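Local coordinates for protein beta-1,4-galactanase (Humicola insolens, PDB 1HJQ) that hydrolyses (1->4)-beta-D-galactosidic linkages in type I arabinogalactans, as a family 53 glycoside hydrolase with a TIM-barrel fold, at residues L74-N79 / N118-A123; V44-W49 / R67-A72; W162-S167 / P173-H178; S10-E15 / V20-V25; N232-S235 / E240-V243. All blocks are in the same frame, centred on the assembly; numbering follows the deposited sequence.

Interaction 1. Residues L74-N79 / N118-A123; sequences LGLYIN and NRFADA
F120 projects from helix 102-123 and presses its ring on I78 and L76 of strand 75-80. I78 packs closer to the ring, and L76 lies at a longer distance. I78 comes from the opposite direction, with CG1 over one face of the ring. Its CD1 lies 3.3 Å from F120 CZ. L76 approaches at about a right angle, and its CD2 reaches F120 CE2 obliquely at 4.0 Å. In L76 the branch carbon CG is anti to the amide nitrogen (chi1 -180°), which sends CD2 to the ring. A66 of helix 59-71 touches both L76 and F120, and I125 also packs on the phenylalanine. The far side of the helix is polar and partly open to solvent. There R119, partly exposed, forms a salt bridge with D60, and D122, exposed, forms one with R168. Replacing F120 with an alanine would probably open a gap between helix and strand and leave the methyls of I78 and L76 without their aromatic cover. The contact joins the outside of the TIM barrel to the helix that follows this strand. Its chemistry is purely apolar across the two segments, so it implies cohesion by shape and exclusion of water rather than by directed bonds.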
# COMPACT_ATOMS: atom_id res chain seq x y z
N LEU A 74 8.14 12.34 8.19
CA LEU A 74 7.85 11.22 7.31
C LEU A 74 7.00 11.64 6.11
O LEU A 74 6.09 12.45 6.22
CB LEU A 74 7.14 10.13 8.09
CG LEU A 74 7.86 9.73 9.38
CD1 LEU A 74 7.02 8.76 10.17
CD2 LEU A 74 9.21 9.11 9.03
N GLY A 75 7.32 11.07 4.95
CA GLY A 75 6.56 11.36 3.75
C GLY A 75 5.21 10.69 3.82
O GLY A 75 4.97 9.82 4.67
N LEU A 76 4.32 11.07 2.91
CA LEU A 76 2.98 10.53 2.89
C LEU A 76 2.59 9.80 1.60
O LEU A 76 2.81 10.30 0.50
CB LEU A 76 1.99 11.67 3.16
CG LEU A 76 0.50 11.33 3.20
CD1 LEU A 76 0.23 10.36 4.35
CD2 LEU A 76 -0.30 12.61 3.37
N TYR A 77 1.99 8.63 1.76
CA TYR A 77 1.52 7.81 0.65
C TYR A 77 0.06 7.50 0.99
O TYR A 77 -0.24 6.69 1.88
CB TYR A 77 2.39 6.54 0.58
CG TYR A 77 1.90 5.37 -0.28
CD1 TYR A 77 0.68 5.43 -0.98
CD2 TYR A 77 2.63 4.18 -0.34
CE1 TYR A 77 0.22 4.32 -1.70
CE2 TYR A 77 2.18 3.07 -1.05
CZ TYR A 77 0.98 3.14 -1.73
OH TYR A 77 0.53 2.02 -2.39
N ILE A 78 -0.85 8.18 0.29
CA ILE A 78 -2.29 8.01 0.49
C ILE A 78 -2.78 6.85 -0.36
O ILE A 78 -2.59 6.83 -1.57
CB ILE A 78 -3.07 9.29 0.11
CG1 ILE A 78 -2.73 10.43 1.09
CG2 ILE A 78 -4.58 9.02 0.12
CD1 ILE A 78 -3.26 10.22 2.51
N ASN A 79 -3.41 5.88 0.30
CA ASN A 79 -3.91 4.68 -0.34
C ASN A 79 -5.44 4.63 -0.36
O ASN A 79 -6.07 4.21 0.61
CB ASN A 79 -3.34 3.48 0.43
CG ASN A 79 -4.03 2.17 0.10
OD1 ASN A 79 -4.12 1.30 0.97
ND2 ASN A 79 -4.49 2.00 -1.13
N ASN A 118 -7.80 17.87 -2.07
CA ASN A 118 -7.84 19.27 -1.68
C ASN A 118 -7.93 19.39 -0.16
O ASN A 118 -7.55 20.40 0.43
CB ASN A 118 -9.02 19.99 -2.33
CG ASN A 118 -8.72 20.42 -3.75
OD1 ASN A 118 -7.63 20.90 -4.04
ND2 ASN A 118 -9.70 20.27 -4.64
N ARG A 119 -8.43 18.34 0.47
CA ARG A 119 -8.56 18.32 1.91
C ARG A 119 -7.16 18.40 2.53
O ARG A 119 -6.94 19.11 3.52
CB ARG A 119 -9.27 17.06 2.35
CG ARG A 119 -9.75 17.09 3.77
CD ARG A 119 -10.84 18.12 3.97
NE ARG A 119 -11.17 18.21 5.39
CZ ARG A 119 -11.82 17.28 6.08
NH1 ARG A 119 -12.23 16.17 5.48
NH2 ARG A 119 -12.03 17.44 7.38
N PHE A 120 -6.21 17.66 1.95
CA PHE A 120 -4.84 17.68 2.44
C PHE A 120 -4.16 18.99 2.05
O PHE A 120 -3.45 19.59 2.86
CB PHE A 120 -4.05 16.50 1.85
CG PHE A 120 -4.39 15.18 2.46
CD1 PHE A 120 -5.34 14.35 1.87
CD2 PHE A 120 -3.79 14.78 3.64
CE1 PHE A 120 -5.68 13.14 2.46
CE2 PHE A 120 -4.12 13.56 4.24
CZ PHE A 120 -5.07 12.74 3.64
N ALA A 121 -4.39 19.43 0.82
CA ALA A 121 -3.81 20.67 0.33
C ALA A 121 -4.20 21.84 1.23
O ALA A 121 -3.34 22.60 1.68
CB ALA A 121 -4.29 20.94 -1.09
N ASP A 122 -5.49 21.97 1.49
CA ASP A 122 -5.99 23.05 2.34
C ASP A 122 -5.47 22.93 3.76
O ASP A 122 -5.33 23.93 4.47
CB ASP A 122 -7.52 23.05 2.36
CG ASP A 122 -8.13 23.29 0.98
OD1 ASP A 122 -7.41 23.80 0.08
OD2 ASP A 122 -9.32 22.97 0.81
N ALA A 123 -5.19 21.70 4.18
CA ALA A 123 -4.69 21.44 5.52
C ALA A 123 -3.19 21.70 5.59
O ALA A 123 -2.61 21.71 6.67
CB ALA A 123 -4.98 20.03 5.92

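Interaction 2. Residues V44-W49 / R67-A72; sequences VRQRVW and RRAKAA
V44 and A69 meet inside a beta-alpha-beta unit of the TIM barrel, made of strand 43-48, helix 59-71 and strand 75-80. The helix packs on the outside of the parallel sheet. At A69 it comes nearest to the strand, with 7.1 Å between V44 CA and A69 CA. A small residue on the helix allows this close approach. V44 meets A69 with one branch. Its CG2 sits between the backbone N and the carbonyl carbon, while CG1 is anti to the carbonyl carbon (chi1 -68°). This rotation sends CG2 toward the helix. V44 also touches L36 of helix 32-38 and W9. Q46, two residues on, has its side chain on the same outer surface. It only grazes A69, with 4.4 Å between Q46 OE1 and A69 CB. Its amide is occupied elsewhere: OE1 accepts from W9 NE1, and NE2 donates to N62 O. Both polar atoms of this buried glutamine are therefore satisfied, and the group is fixed at both ends. R45, between these two residues, makes salt bridges with D8 and with E245, the probable nucleophile. The same strand thus serves the helix layer with V44 and the catalytic side with R45. The helix closes just beyond the contact, where A72 N donates to R68 O at 3.3 Å. The nearest approach between the two segments is methyl to methyl: V44 CG2 lies 3.5 Å from A69 CB.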
# COMPACT_ATOMS: atom_id res chain seq x y z
N VAL A 44 5.10 6.97 5.36
CA VAL A 44 4.05 6.10 5.86
C VAL A 44 2.94 5.98 4.81
O VAL A 44 2.68 6.91 4.05
CB VAL A 44 3.45 6.63 7.18
CG1 VAL A 44 4.47 6.52 8.29
CG2 VAL A 44 3.00 8.07 7.02
N ARG A 45 2.31 4.81 4.77
CA ARG A 45 1.22 4.54 3.84
C ARG A 45 -0.05 4.55 4.68
O ARG A 45 -0.09 3.94 5.75
CB ARG A 45 1.43 3.17 3.19
CG ARG A 45 0.36 2.72 2.21
CD ARG A 45 0.79 1.40 1.59
NE ARG A 45 -0.18 0.84 0.66
CZ ARG A 45 -1.06 -0.11 0.97
NH1 ARG A 45 -1.10 -0.62 2.20
NH2 ARG A 45 -1.89 -0.57 0.05
N GLN A 46 -1.08 5.25 4.22
CA GLN A 46 -2.33 5.32 4.97
C GLN A 46 -3.52 4.97 4.08
O GLN A 46 -3.67 5.52 2.99
CB GLN A 46 -2.52 6.73 5.57
CG GLN A 46 -1.39 7.18 6.52
CD GLN A 46 -1.68 8.54 7.17
OE1 GLN A 46 -0.90 9.04 7.96
NE2 GLN A 46 -2.82 9.13 6.82
N ARG A 47 -4.35 4.05 4.54
CA ARG A 47 -5.52 3.66 3.76
C ARG A 47 -6.67 4.64 4.02
O ARG A 47 -6.86 5.09 5.15
CB ARG A 47 -5.94 2.23 4.11
CG ARG A 47 -6.08 1.95 5.59
CD ARG A 47 -6.80 0.62 5.83
NE ARG A 47 -6.79 0.23 7.24
CZ ARG A 47 -5.72 -0.29 7.84
NH1 ARG A 47 -4.60 -0.48 7.16
NH2 ARG A 47 -5.78 -0.62 9.13
N VAL A 48 -7.41 4.97 2.97
CA VAL A 48 -8.52 5.90 3.08
C VAL A 48 -9.83 5.30 2.58
O VAL A 48 -9.92 4.87 1.43
CB VAL A 48 -8.25 7.18 2.27
CG1 VAL A 48 -9.34 8.21 2.52
CG2 VAL A 48 -6.89 7.73 2.64
N TRP A 49 -10.83 5.26 3.46
CA TRP A 49 -12.15 4.72 3.12
C TRP A 49 -13.14 5.87 3.01
O TRP A 49 -13.02 6.88 3.72
CB TRP A 49 -12.61 3.71 4.17
CG TRP A 49 -11.76 2.47 4.24
CD1 TRP A 49 -10.77 2.11 3.38
CD2 TRP A 49 -11.84 1.43 5.22
NE1 TRP A 49 -10.22 0.91 3.76
CE2 TRP A 49 -10.87 0.47 4.89
CE3 TRP A 49 -12.65 1.22 6.35
CZ2 TRP A 49 -10.67 -0.70 5.64
CZ3 TRP A 49 -12.46 0.06 7.09
CH2 TRP A 49 -11.48 -0.88 6.74
N ARG A 67 -0.79 14.80 9.47
CA ARG A 67 -0.21 15.89 10.22
C ARG A 67 0.85 15.32 11.17
O ARG A 67 1.96 15.84 11.26
CB ARG A 67 -1.30 16.63 10.98
CG ARG A 67 -0.90 17.99 11.50
CD ARG A 67 -2.12 18.72 12.03
NE ARG A 67 -3.00 19.18 10.95
CZ ARG A 67 -4.32 19.31 11.08
NH1 ARG A 67 -4.91 19.01 12.24
NH2 ARG A 67 -5.05 19.74 10.07
N ARG A 68 0.51 14.24 11.87
CA ARG A 68 1.46 13.62 12.79
C ARG A 68 2.67 13.07 12.05
O ARG A 68 3.80 13.29 12.45
CB ARG A 68 0.78 12.49 13.58
CG ARG A 68 -0.10 12.97 14.73
CD ARG A 68 -0.83 11.82 15.42
NE ARG A 68 0.10 10.80 15.91
CZ ARG A 68 -0.27 9.74 16.62
NH1 ARG A 68 -1.55 9.57 16.93
NH2 ARG A 68 0.64 8.87 17.03
N ALA A 69 2.42 12.35 10.96
CA ALA A 69 3.49 11.76 10.16
C ALA A 69 4.47 12.83 9.69
O ALA A 69 5.68 12.62 9.68
CB ALA A 69 2.90 11.03 8.97
N LYS A 70 3.92 13.98 9.29
CA LYS A 70 4.71 15.10 8.82
C LYS A 70 5.59 15.68 9.95
O LYS A 70 6.76 16.00 9.73
CB LYS A 70 3.77 16.18 8.27
CG LYS A 70 4.45 17.44 7.76
CD LYS A 70 3.41 18.53 7.50
CE LYS A 70 4.04 19.82 6.97
NZ LYS A 70 3.01 20.89 6.79
N ALA A 71 5.03 15.80 11.14
CA ALA A 71 5.79 16.35 12.26
C ALA A 71 7.04 15.51 12.52
O ALA A 71 8.06 16.03 12.95
CB ALA A 71 4.93 16.41 13.51
N ALA A 72 6.96 14.21 12.25
CA ALA A 72 8.10 13.33 12.45
C ALA A 72 8.96 13.25 11.19
O ALA A 72 9.81 12.39 11.07
CB ALA A 72 7.62 11.93 12.84

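Interaction 3. Residues W162-S167 / P173-H178; sequences WGVKDS and PKIMVH
V164 turns CG1 away from its own amide nitrogen (chi1 -180°), and this directs the methyl at P173 and I175 across the contact. K165 runs extended as far as CE and then bends at its last torsion (chi4 -60°), which brings NZ beside I175. V164 CG1 lies 3.7 Å from P173 CG and 4.1 Å from I175 CG1, so one methyl fills the angle between proline ring and isoleucine. K165 crosses I175 at about a right angle. K165 CE lies beside I175 CD1 at 3.9 Å, and the ammonium end sits next to the same methyl. The same lysine lies over one face of the W162 ring, with K165 CD 3.5 Å above the plane and over its centre. The end of the helix is tied by V164 O, which accepts from two donors: S167 N at 3.2 Å and S167 OG at 2.8 Å. The contact joins helix 150-165 to the start of strand 174-179 in the TIM barrel. On the helix side, V164 touches T113 of helix 102-123. On the sheet side, P173 packs on V130 and I175 on I132, both in strand 129-132, the neighbour in the barrel.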
# COMPACT_ATOMS: atom_id res chain seq x y z
N TRP A 162 -7.25 12.35 -12.57
CA TRP A 162 -7.44 13.78 -12.72
C TRP A 162 -7.99 14.48 -11.50
O TRP A 162 -7.82 15.69 -11.35
CB TRP A 162 -8.28 14.08 -13.96
CG TRP A 162 -7.42 14.01 -15.16
CD1 TRP A 162 -7.03 12.88 -15.83
CD2 TRP A 162 -6.69 15.09 -15.74
NE1 TRP A 162 -6.09 13.19 -16.78
CE2 TRP A 162 -5.85 14.54 -16.74
CE3 TRP A 162 -6.64 16.47 -15.49
CZ2 TRP A 162 -4.99 15.33 -17.51
CZ3 TRP A 162 -5.77 17.25 -16.26
CH2 TRP A 162 -4.96 16.68 -17.25
N GLY A 163 -8.66 13.73 -10.63
CA GLY A 163 -9.17 14.34 -9.42
C GLY A 163 -7.92 14.80 -8.67
O GLY A 163 -7.92 15.80 -7.96
N VAL A 164 -6.85 14.04 -8.85
CA VAL A 164 -5.58 14.35 -8.21
C VAL A 164 -4.92 15.50 -8.97
O VAL A 164 -4.47 16.48 -8.38
CB VAL A 164 -4.62 13.14 -8.23
CG1 VAL A 164 -3.31 13.50 -7.55
CG2 VAL A 164 -5.27 11.95 -7.56
N LYS A 165 -4.88 15.37 -10.28
CA LYS A 165 -4.25 16.40 -11.09
C LYS A 165 -4.87 17.78 -10.94
O LYS A 165 -4.15 18.77 -10.88
CB LYS A 165 -4.23 15.98 -12.55
CG LYS A 165 -3.36 14.76 -12.82
CD LYS A 165 -3.38 14.37 -14.30
CE LYS A 165 -2.49 13.17 -14.57
NZ LYS A 165 -1.07 13.46 -14.19
N ASP A 166 -6.20 17.84 -10.85
CA ASP A 166 -6.88 19.13 -10.71
C ASP A 166 -6.97 19.68 -9.28
O ASP A 166 -7.60 20.71 -9.06
CB ASP A 166 -8.31 19.06 -11.26
CG ASP A 166 -8.37 18.85 -12.75
OD1 ASP A 166 -7.38 19.17 -13.45
OD2 ASP A 166 -9.42 18.38 -13.24
N SER A 167 -6.34 19.03 -8.31
CA SER A 167 -6.42 19.51 -6.93
C SER A 167 -5.41 20.62 -6.64
O SER A 167 -4.55 20.93 -7.46
CB SER A 167 -6.17 18.35 -5.96
OG SER A 167 -4.82 17.93 -6.01
N PRO A 173 1.37 14.74 -6.21
CA PRO A 173 1.92 13.45 -5.82
C PRO A 173 1.99 12.52 -7.03
O PRO A 173 1.29 12.72 -8.01
CB PRO A 173 0.93 12.94 -4.79
CG PRO A 173 -0.36 13.46 -5.33
CD PRO A 173 0.01 14.89 -5.67
N LYS A 174 2.85 11.52 -6.94
CA LYS A 174 2.98 10.55 -8.01
C LYS A 174 1.72 9.69 -7.94
O LYS A 174 1.34 9.22 -6.88
CB LYS A 174 4.22 9.69 -7.80
CG LYS A 174 5.49 10.51 -7.78
CD LYS A 174 6.73 9.65 -7.72
CE LYS A 174 7.97 10.51 -7.87
NZ LYS A 174 9.19 9.68 -8.08
N ILE A 175 1.07 9.51 -9.08
CA ILE A 175 -0.14 8.72 -9.11
C ILE A 175 0.24 7.27 -9.34
O ILE A 175 0.98 6.95 -10.27
CB ILE A 175 -1.08 9.23 -10.22
CG1 ILE A 175 -1.40 10.71 -9.95
CG2 ILE A 175 -2.35 8.39 -10.24
CD1 ILE A 175 -2.11 11.42 -11.09
N MET A 176 -0.27 6.40 -8.48
CA MET A 176 0.05 4.98 -8.54
C MET A 176 -1.15 4.05 -8.75
O MET A 176 -2.24 4.31 -8.25
CB MET A 176 0.77 4.57 -7.25
CG MET A 176 0.99 3.07 -7.11
SD MET A 176 1.36 2.58 -5.42
CE MET A 176 3.03 3.24 -5.22
N VAL A 177 -0.93 2.98 -9.50
CA VAL A 177 -1.94 1.96 -9.74
C VAL A 177 -1.40 0.76 -8.97
O VAL A 177 -0.26 0.34 -9.18
CB VAL A 177 -2.10 1.63 -11.24
CG1 VAL A 177 -2.97 0.37 -11.40
CG2 VAL A 177 -2.76 2.81 -11.95
N HIS A 178 -2.21 0.25 -8.06
CA HIS A 178 -1.83 -0.85 -7.19
C HIS A 178 -2.53 -2.17 -7.49
O HIS A 178 -3.76 -2.26 -7.47
CB HIS A 178 -2.08 -0.42 -5.73
CG HIS A 178 -1.84 -1.50 -4.72
ND1 HIS A 178 -1.03 -2.59 -4.97
CD2 HIS A 178 -2.28 -1.63 -3.44
CE1 HIS A 178 -0.99 -3.35 -3.89
NE2 HIS A 178 -1.73 -2.79 -2.95

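Interaction 4. Residues S10-E15 / V20-V25; sequences SSVMVE and VRYKNV
The backbones meet where V20 N donates to E15 O, at 3.0 Å and with a nearly straight N-H...O angle of 162°. V20 and Y22 pack on E15 beside this bond. V20 CG2 lies 3.9 Å from E15 CB, and it is also close to the glutamate's carboxylate carbon. Y22 comes to E15 at about a right angle, and its OH stands 3.5 Å from E15 CB. The carboxylate and ring planes are 60° apart. V20 CG1 covers one face of the Y22 ring, offset toward the rim, so the two residues form one apolar patch. V12 CG2 adds a looser, oblique contact at 4.5 Å from Y22 CE2. E15 is bent at chi2 (-64°), which folds its carboxylate over V20. The polar ends have partners nearby: E15 OE2 accepts from H302 N, and Y22 OH is hydrogen-bonded to A299 O. A water donates to S11 OG at 2.7 Å and to Y22 OH at 3.1 Å, and so bridges the segments. With an alanine in place of E15, H302 N is likely to lose its carboxylate partner, and the packing of CG on the tyrosine hydroxyl and of the carboxylate on V20 CG2 would probably go. The 6→1 spacing of the backbone bond, with V20 packed on E15, is consistent with a Schellman motif. Such a motif would close the short helix 12-17, in the excursion between strand 4-8 and helix 32-38 of the TIM barrel.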
# COMPACT_ATOMS: atom_id res chain seq x y z
N SER A 10 -1.71 2.72 9.22
CA SER A 10 -3.10 3.15 9.35
C SER A 10 -3.80 2.83 10.67
O SER A 10 -4.58 3.64 11.17
CB SER A 10 -3.91 2.59 8.18
OG SER A 10 -3.34 2.97 6.93
N SER A 11 -3.52 1.68 11.25
CA SER A 11 -4.16 1.27 12.49
C SER A 11 -3.69 1.99 13.75
O SER A 11 -4.31 1.86 14.81
CB SER A 11 -3.95 -0.22 12.70
OG SER A 11 -2.58 -0.47 12.94
N VAL A 12 -2.62 2.77 13.64
CA VAL A 12 -2.07 3.44 14.81
C VAL A 12 -3.04 4.08 15.82
O VAL A 12 -2.92 3.82 17.02
CB VAL A 12 -1.01 4.48 14.40
CG1 VAL A 12 -1.66 5.56 13.57
CG2 VAL A 12 -0.34 5.05 15.64
N MET A 13 -3.98 4.90 15.36
CA MET A 13 -4.90 5.53 16.31
C MET A 13 -5.92 4.58 16.90
O MET A 13 -6.33 4.73 18.05
CB MET A 13 -5.62 6.73 15.67
CG MET A 13 -4.72 7.93 15.46
SD MET A 13 -5.63 9.47 15.30
CE MET A 13 -6.38 9.26 13.68
N VAL A 14 -6.35 3.60 16.11
CA VAL A 14 -7.31 2.62 16.59
C VAL A 14 -6.63 1.87 17.73
O VAL A 14 -7.26 1.55 18.74
CB VAL A 14 -7.71 1.62 15.47
CG1 VAL A 14 -8.55 0.51 16.03
CG2 VAL A 14 -8.48 2.36 14.38
N GLU A 15 -5.34 1.62 17.58
CA GLU A 15 -4.59 0.92 18.62
C GLU A 15 -4.40 1.80 19.85
O GLU A 15 -4.54 1.33 20.98
CB GLU A 15 -3.23 0.45 18.09
CG GLU A 15 -3.34 -0.73 17.15
CD GLU A 15 -3.90 -1.96 17.83
OE1 GLU A 15 -5.00 -1.88 18.40
OE2 GLU A 15 -3.23 -3.01 17.79
N VAL A 20 -3.01 0.86 23.50
CA VAL A 20 -1.66 0.44 23.14
C VAL A 20 -0.61 1.53 23.29
O VAL A 20 -0.86 2.68 22.96
CB VAL A 20 -1.60 -0.06 21.68
CG1 VAL A 20 -0.16 -0.35 21.29
CG2 VAL A 20 -2.47 -1.30 21.52
N ARG A 21 0.57 1.16 23.78
CA ARG A 21 1.68 2.09 23.94
C ARG A 21 2.89 1.52 23.23
O ARG A 21 3.26 0.37 23.45
CB ARG A 21 2.00 2.31 25.41
CG ARG A 21 0.88 2.97 26.19
CD ARG A 21 0.70 4.41 25.77
NE ARG A 21 0.26 5.19 26.92
CZ ARG A 21 -0.96 5.13 27.44
NH1 ARG A 21 -1.86 4.32 26.90
NH2 ARG A 21 -1.26 5.84 28.52
N TYR A 22 3.51 2.33 22.38
CA TYR A 22 4.68 1.89 21.62
C TYR A 22 5.99 2.40 22.19
O TYR A 22 6.06 3.47 22.79
CB TYR A 22 4.55 2.35 20.17
CG TYR A 22 3.39 1.72 19.43
CD1 TYR A 22 3.42 0.36 19.08
CD2 TYR A 22 2.25 2.47 19.11
CE1 TYR A 22 2.35 -0.23 18.41
CE2 TYR A 22 1.17 1.88 18.44
CZ TYR A 22 1.22 0.53 18.09
OH TYR A 22 0.16 -0.05 17.45
N LYS A 23 7.04 1.61 22.00
CA LYS A 23 8.37 1.97 22.47
C LYS A 23 9.37 1.51 21.42
O LYS A 23 9.07 0.61 20.65
CB LYS A 23 8.70 1.26 23.79
CG LYS A 23 7.63 1.37 24.88
CD LYS A 23 6.49 0.38 24.66
CE LYS A 23 5.44 0.56 25.74
NZ LYS A 23 4.34 -0.43 25.62
N ASN A 24 10.54 2.13 21.38
CA ASN A 24 11.55 1.70 20.43
C ASN A 24 12.16 0.43 21.02
O ASN A 24 11.64 -0.10 22.00
CB ASN A 24 12.61 2.78 20.20
CG ASN A 24 13.18 3.33 21.50
OD1 ASN A 24 13.29 2.63 22.51
ND2 ASN A 24 13.57 4.60 21.47
N VAL A 25 13.26 -0.05 20.45
CA VAL A 25 13.90 -1.28 20.94
C VAL A 25 14.37 -1.18 22.38
O VAL A 25 14.54 -2.19 23.06
CB VAL A 25 15.16 -1.68 20.13
CG1 VAL A 25 15.14 -3.17 19.85
CG2 VAL A 25 15.25 -0.88 18.87
O HOH W 1 -0.66 0.52 14.48

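Interaction 5. Residues N232-S235 / E240-V243; sequences NMVS and EVAV
V241 of strand 240-245 meets V234 of helix 223-237, one residue after the strand begins at E240. The CA atoms of E240 and V234 are 7.0 Å apart. The side chain of E240 points away from the helix, and OE1 forms a salt bridge with K174 NZ on another barrel strand. V241 follows and carries the contact. It faces helix 223-237, and its CG2 does the touching on the helix side. V241 CG2 meets V234 CG2 at 3.5 Å, methyl to methyl, with the two side chains set at a slant to each other. In V241 the CG2 branch is anti to the carbonyl carbon (CG1 anti to the backbone N, chi1 171°), and V234 has the same rotation. The same methyl of V241 also receives M233, whose CE is 4.4 Å away. M233 is turned at its last torsion (chi3 56°), which brings CE round to the valine. M233 also packs on W185 and Q188 of helix 185-198 and on M209 of strand 208-212. L230, one turn earlier in helix 223-237, touches V241 too. The backbone of A242 pairs with M209 in the neighbouring strand. V243 reaches the same helix further along, at L226, and packs on V211 and F213. The strand then leads to E245, probably the nucleophile. The contact belongs to the beta-alpha-beta unit of strand 208-212, helix 223-237 and strand 240-245. Between the two segments only methyl groups meet, so helix and strand are joined here by apolar packing, while the charge of E240 is directed to K174.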
# COMPACT_ATOMS: atom_id res chain seq x y z
N ASN A 232 10.02 -6.58 -16.37
CA ASN A 232 9.12 -6.63 -17.52
C ASN A 232 8.19 -5.42 -17.54
O ASN A 232 7.97 -4.80 -18.58
CB ASN A 232 8.28 -7.91 -17.50
CG ASN A 232 9.11 -9.16 -17.72
OD1 ASN A 232 10.26 -9.10 -18.14
ND2 ASN A 232 8.51 -10.31 -17.46
N MET A 233 7.64 -5.09 -16.37
CA MET A 233 6.72 -3.96 -16.24
C MET A 233 7.42 -2.66 -16.60
O MET A 233 6.93 -1.89 -17.43
CB MET A 233 6.19 -3.89 -14.80
CG MET A 233 5.34 -5.08 -14.37
SD MET A 233 5.01 -5.12 -12.59
CE MET A 233 4.25 -3.48 -12.34
N VAL A 234 8.57 -2.43 -15.97
CA VAL A 234 9.36 -1.22 -16.21
C VAL A 234 9.75 -1.04 -17.68
O VAL A 234 9.53 0.02 -18.26
CB VAL A 234 10.64 -1.23 -15.34
CG1 VAL A 234 11.53 -0.07 -15.72
CG2 VAL A 234 10.27 -1.15 -13.86
N SER A 235 10.33 -2.08 -18.27
CA SER A 235 10.76 -2.04 -19.66
C SER A 235 9.59 -1.83 -20.62
O SER A 235 9.76 -1.26 -21.70
CB SER A 235 11.49 -3.33 -20.03
OG SER A 235 11.88 -3.31 -21.39
N GLU A 240 7.70 4.08 -12.57
CA GLU A 240 8.47 3.74 -11.37
C GLU A 240 7.69 2.61 -10.69
O GLU A 240 6.46 2.57 -10.73
CB GLU A 240 8.60 4.93 -10.42
CG GLU A 240 9.46 6.07 -10.94
CD GLU A 240 9.80 7.07 -9.86
OE1 GLU A 240 8.87 7.57 -9.19
OE2 GLU A 240 11.01 7.37 -9.66
N VAL A 241 8.41 1.69 -10.06
CA VAL A 241 7.78 0.55 -9.43
C VAL A 241 8.07 0.47 -7.93
O VAL A 241 9.05 1.04 -7.44
CB VAL A 241 8.25 -0.74 -10.13
CG1 VAL A 241 7.80 -1.94 -9.37
CG2 VAL A 241 7.69 -0.78 -11.53
N ALA A 242 7.23 -0.26 -7.20
CA ALA A 242 7.44 -0.40 -5.77
C ALA A 242 6.57 -1.48 -5.14
O ALA A 242 5.45 -1.74 -5.60
CB ALA A 242 7.17 0.93 -5.07
N VAL A 243 7.10 -2.11 -4.10
CA VAL A 243 6.35 -3.12 -3.37
C VAL A 243 5.68 -2.29 -2.29
O VAL A 243 6.34 -1.75 -1.40
CB VAL A 243 7.27 -4.15 -2.71
CG1 VAL A 243 6.49 -4.95 -1.69
CG2 VAL A 243 7.86 -5.06 -3.76

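Along the chain the contacts come in the order interaction 4, 2, 1, 3, 5, each closing before the next opens. Interactions 1, 2, 3 and 5 each pack a helix on the closed eight-stranded parallel barrel. Interaction 4 lies in the excursion after strand 4-8. Interactions 1 and 2 are neighbours, with centres about 8 Å apart. Their strands 75-80 and 43-48 adjoin, and N79 N probably hydrogen-bonds to Q46 O at 2.7 Å. R47 N of interaction 2 is hydrogen-bonded to S10 OG of interaction 4. K174 and E240 link interactions 3 and 5. Interactions 4 and 5 have centres about 32 Å apart. Four of the contacts fix helices to the outside of the barrel, whose strands lead to the probable catalytic residues.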